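Local coordinates for protein demethylmenaquinone Methyltransferase (Thermus thermophilus, PDB 1J3L) that belongs to the aldolase/RraA family, probably shares its RraA-like fold, and forms an assembly of three chains, at residues A[74-77]-A[78-81]. Numbering follows the deposited sequence.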
ATOM      1  N   GLY A  74     -13.084  10.757 -12.044  1.00 23.64           N
ATOM      2  CA  GLY A  74     -13.157   9.582 -12.886  1.00 13.24           C
ATOM      3  C   GLY A  74     -12.431   9.812 -14.189  1.00 19.84           C
ATOM      4  O   GLY A  74     -11.646  10.759 -14.322  1.00 18.11           O
ATOM      5  N   GLY A  75     -12.678   8.936 -15.157  1.00 21.10           N
ATOM      6  CA  GLY A  75     -12.033   9.077 -16.441  1.00 18.83           C
ATOM      7  C   GLY A  75     -12.348  10.400 -17.114  1.00 26.72           C
ATOM      8  O   GLY A  75     -11.466  11.024 -17.697  1.00 30.71           O
ATOM      9  N   ASN A  76     -13.603  10.832 -17.034  1.00 34.84           N
ATOM     10  CA  ASN A  76     -14.024  12.082 -17.662  1.00 28.67           C
ATOM     11  C   ASN A  76     -13.303  13.310 -17.124  1.00 20.71           C
ATOM     12  O   ASN A  76     -12.781  14.110 -17.893  1.00 18.92           O
ATOM     13  CB  ASN A  76     -15.538  12.285 -17.510  1.00 31.69           C
ATOM     14  CG  ASN A  76     -16.353  11.221 -18.231  1.00 41.14           C
ATOM     15  OD1 ASN A  76     -16.026  10.819 -19.347  1.00 52.24           O
ATOM     16  ND2 ASN A  76     -17.432  10.774 -17.599  1.00 52.54           N
ATOM     17  N   LEU A  77     -13.292  13.471 -15.806  1.00 21.62           N
ATOM     18  CA  LEU A  77     -12.622  14.624 -15.214  1.00 26.41           C
ATOM     19  C   LEU A  77     -11.121  14.594 -15.460  1.00 26.56           C
ATOM     20  O   LEU A  77     -10.498  15.633 -15.663  1.00 29.52           O
ATOM     21  CB  LEU A  77     -12.916  14.712 -13.715  1.00 17.66           C
ATOM     22  CG  LEU A  77     -14.356  15.125 -13.380  1.00 27.37           C
ATOM     23  CD1 LEU A  77     -14.501  15.277 -11.879  1.00 16.77           C
ATOM     24  CD2 LEU A  77     -14.710  16.451 -14.074  1.00 18.08           C
ATOM     25  N   ALA A  78     -10.532  13.405 -15.459  1.00 21.04           N
ATOM     26  CA  ALA A  78      -9.101  13.309 -15.702  1.00 26.55           C
ATOM     27  C   ALA A  78      -8.790  13.894 -17.080  1.00 20.83           C
ATOM     28  O   ALA A  78      -7.881  14.721 -17.229  1.00 22.20           O
ATOM     29  CB  ALA A  78      -8.648  11.858 -15.633  1.00 30.11           C
ATOM     30  N   ARG A  79      -9.551  13.463 -18.082  1.00 22.82           N
ATOM     31  CA  ARG A  79      -9.361  13.942 -19.438  1.00 20.68           C
ATOM     32  C   ARG A  79      -9.657  15.431 -19.518  1.00 14.70           C
ATOM     33  O   ARG A  79      -8.974  16.150 -20.213  1.00 15.72           O
ATOM     34  CB  ARG A  79     -10.271  13.179 -20.406  1.00 22.42           C
ATOM     35  CG  ARG A  79      -9.925  11.698 -20.553  1.00 31.32           C
ATOM     36  CD  ARG A  79     -10.787  10.969 -21.618  1.00 34.25           C
ATOM     37  NE  ARG A  79     -12.168  10.674 -21.206  1.00 25.84           N
ATOM     38  CZ  ARG A  79     -12.547   9.595 -20.527  1.00 30.96           C
ATOM     39  NH1 ARG A  79     -11.643   8.696 -20.185  1.00 44.21           N
ATOM     40  NH2 ARG A  79     -13.818   9.432 -20.160  1.00 50.03           N
ATOM     41  N   ARG A  80     -10.675  15.894 -18.801  1.00 15.60           N
ATOM     42  CA  ARG A  80     -11.004  17.312 -18.830  1.00 26.10           C
ATOM     43  C   ARG A  80      -9.838  18.132 -18.257  1.00 34.24           C
ATOM     44  O   ARG A  80      -9.401  19.110 -18.867  1.00 28.35           O
ATOM     45  CB  ARG A  80     -12.295  17.584 -18.048  1.00 30.68           C
ATOM     46  CG  ARG A  80     -12.966  18.880 -18.447  1.00 46.14           C
ATOM     47  CD  ARG A  80     -13.209  18.946 -19.956  1.00 34.20           C
ATOM     48  NE  ARG A  80     -13.455  20.326 -20.360  1.00 35.48           N
ATOM     49  CZ  ARG A  80     -13.110  20.837 -21.536  1.00 36.55           C
ATOM     50  NH1 ARG A  80     -12.502  20.085 -22.441  1.00 24.77           N
ATOM     51  NH2 ARG A  80     -13.344  22.115 -21.792  1.00 43.56           N
ATOM     52  N   ALA A  81      -9.324  17.708 -17.103  1.00 23.28           N
ATOM     53  CA  ALA A  81      -8.210  18.389 -16.444  1.00 26.10           C
ATOM     54  C   ALA A  81      -7.038  18.521 -17.392  1.00 22.36           C
ATOM     55  O   ALA A  81      -6.370  19.563 -17.444  1.00 21.11           O
ATOM     56  CB  ALA A  81      -7.782  17.620 -15.192  1.00 23.25           C
TER
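Ala-78, Arg-79, Arg-80 and Ala-81 donate their backbone N-H groups to the carbonyl oxygens of Gly-74, Gly-75, Asn-76 and Leu-77. These are the i to i+4 bonds in the first turns of one helix. The bond from Ala-81 N to Leu-77 O is 2.8 Å long and nearly straight. Among the side chains, Arg-79 NH2 donates to Asn-76 OD1 at 2.7 Å. This bond is weak, because its N-H is bent to 130°. The amide and guanidinium planes stand almost perpendicular, 84° apart. Arg-79 bends at chi3 (-75°), which folds its guanidinium back over the start of the helix. There Gly-75 O sits over the centre of one guanidinium face, 3.3 Å above the plane. Stronger partners lie outside both segments: Arg-79 NH1 forms a salt bridge with Glu-100, and the Arg-80 guanidinium forms salt bridges with Glu-83 and Glu-52.

Gly-74 is the N-cap of helix 75-83, and Asp-97 accepts a hydrogen bond from Gly-75 N in this first turn. The helix is the crossover of a beta-alpha-beta unit, between parallel strands 58-63 and 88-92.

Arg-80 lays its CB 3.5 Å from Asn-76 O. With CG anti to the backbone N, its chain turns outward to the two glutamates. Ala-78 CB rests 3.5 Å from Gly-74 O, and Ala-81 CB lies 3.4 Å from Leu-77 O. These small methyl groups are buried, as is Leu-77. Leu-77 packs on Val-47 and Arg-48 of helix 45-51, and Ala-81 meets Leu-51 of the same helix.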